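Local coordinates for shikimate dehydrogenase (NADP(+)) (Thermotoga maritima, PDB 3U62), which probably catalyses the reversible NADPH-linked reduction of 3-dehydroshikimate to shikimate, a step in the biosynthesis of chorismate and the aromatic amino acids, at residues A[232-236]-A[237-241]. Residues are numbered along the deposited sequence; the frame is centred on the assembly and turned at random.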
# COMPACT_ATOMS: atom_id res chain seq x y z
N ASN A 232 -1.96 -10.67 6.19
CA ASN A 232 -0.70 -10.95 6.88
C ASN A 232 -0.87 -12.00 7.97
O ASN A 232 -0.11 -12.96 8.04
CB ASN A 232 -0.12 -9.68 7.53
CG ASN A 232 0.29 -8.63 6.52
OD1 ASN A 232 0.50 -8.92 5.34
ND2 ASN A 232 0.42 -7.39 6.98
N LEU A 233 -1.89 -11.80 8.80
CA LEU A 233 -2.17 -12.69 9.92
C LEU A 233 -2.60 -14.08 9.46
O LEU A 233 -2.29 -15.07 10.13
CB LEU A 233 -3.21 -12.08 10.86
CG LEU A 233 -2.79 -10.83 11.65
CD1 LEU A 233 -4.00 -10.16 12.27
CD2 LEU A 233 -1.74 -11.14 12.71
N LYS A 234 -3.31 -14.14 8.34
CA LYS A 234 -3.70 -15.42 7.74
C LYS A 234 -2.47 -16.19 7.24
O LYS A 234 -2.35 -17.39 7.47
CB LYS A 234 -4.70 -15.22 6.61
CG LYS A 234 -6.10 -14.83 7.07
CD LYS A 234 -7.04 -14.67 5.88
CE LYS A 234 -8.42 -14.23 6.32
NZ LYS A 234 -9.38 -14.17 5.18
N ILE A 235 -1.56 -15.47 6.57
CA ILE A 235 -0.30 -16.04 6.10
C ILE A 235 0.54 -16.56 7.27
O ILE A 235 1.12 -17.64 7.20
CB ILE A 235 0.49 -15.03 5.23
CG1 ILE A 235 -0.20 -14.85 3.88
CG2 ILE A 235 1.94 -15.49 5.03
CD1 ILE A 235 0.31 -13.68 3.06
N TRP A 236 0.58 -15.78 8.35
CA TRP A 236 1.34 -16.13 9.55
C TRP A 236 0.67 -17.22 10.40
O TRP A 236 1.26 -17.70 11.37
CB TRP A 236 1.64 -14.88 10.38
CG TRP A 236 2.54 -13.88 9.69
CD1 TRP A 236 3.49 -14.16 8.74
CD2 TRP A 236 2.60 -12.47 9.91
NE1 TRP A 236 4.13 -13.01 8.35
CE2 TRP A 236 3.61 -11.95 9.05
CE3 TRP A 236 1.91 -11.58 10.75
CZ2 TRP A 236 3.93 -10.59 9.01
CZ3 TRP A 236 2.24 -10.23 10.71
CH2 TRP A 236 3.24 -9.75 9.84
N GLY A 237 -0.55 -17.60 10.03
CA GLY A 237 -1.30 -18.66 10.70
C GLY A 237 -1.80 -18.29 12.08
O GLY A 237 -1.98 -19.15 12.94
N ILE A 238 -2.03 -16.99 12.29
CA ILE A 238 -2.40 -16.46 13.60
C ILE A 238 -3.60 -15.51 13.52
O ILE A 238 -3.68 -14.54 14.28
CB ILE A 238 -1.19 -15.78 14.30
CG1 ILE A 238 -0.56 -14.72 13.38
CG2 ILE A 238 -0.17 -16.83 14.73
CD1 ILE A 238 0.58 -13.93 14.00
N TYR A 239 -4.52 -15.80 12.61
CA TYR A 239 -5.69 -14.96 12.40
C TYR A 239 -6.89 -15.41 13.24
O TYR A 239 -7.35 -16.55 13.12
CB TYR A 239 -6.06 -14.90 10.91
CG TYR A 239 -7.29 -14.08 10.61
CD1 TYR A 239 -7.31 -12.70 10.83
CD2 TYR A 239 -8.44 -14.68 10.11
CE1 TYR A 239 -8.45 -11.95 10.56
CE2 TYR A 239 -9.58 -13.94 9.83
CZ TYR A 239 -9.58 -12.57 10.05
OH TYR A 239 -10.71 -11.83 9.78
N ASP A 240 -7.37 -14.50 14.07
CA ASP A 240 -8.56 -14.69 14.89
C ASP A 240 -9.54 -13.60 14.46
O ASP A 240 -9.32 -12.42 14.75
CB ASP A 240 -8.19 -14.55 16.38
CG ASP A 240 -9.36 -14.85 17.31
OD1 ASP A 240 -10.46 -14.28 17.13
OD2 ASP A 240 -9.17 -15.64 18.26
N GLU A 241 -10.59 -14.00 13.76
CA GLU A 241 -11.51 -13.05 13.11
C GLU A 241 -12.15 -12.06 14.08
O GLU A 241 -12.19 -10.86 13.81
CB GLU A 241 -12.59 -13.80 12.31
CG GLU A 241 -13.46 -12.89 11.45
CD GLU A 241 -14.50 -13.66 10.65
OE1 GLU A 241 -15.16 -14.56 11.21
OE2 GLU A 241 -14.68 -13.35 9.45
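The Y239 ring lies between two layers: K234 CE sits over one face, 4.1 Å from the ring centroid in a CH-pi contact, and the backbone N of E241 lies above the opposite face. Exposed K234 suits this position because its extended methylenes can pack on the ring, with CG 3.8 Å from Y239 CG, while its charged end stays at the surface. With CG anti to the backbone N (chi1 178°), partly exposed Y239 points out alongside K234, offering an apolar face to the lysine and holding its hydroxyl at the outer end; L233 CB meets this ring obliquely. N232 O lies above one face of the W236 indole, offset toward the rim, and I238 CD1 approaches obliquely. Tryptophan suits this buried site, stacking on F3 and giving its NE1 hydrogen to V85 O.

Two backbone bonds close the last turn. I238 N reaches L233 O at 2.9 Å, nearly straight (165°), whereas G237 N meets K234 O at 3.1 Å from above the carbonyl plane. G237 takes a positive phi (72°), which glycine, lacking a side chain, adopts readily. Buried, branched I238 touches L233 CD2 (3.8 Å) and W236 CB (3.7 Å) through CG1. L233 and I238 also pack on helix 15-26 of the substrate-binding domain. Paired backbone bonds, a glycine in the left-handed helical conformation and an apolar L233-I238 contact are characteristic of the Schellman motif, here ending helix 222-235 before helix 241-248, N-capped by D240.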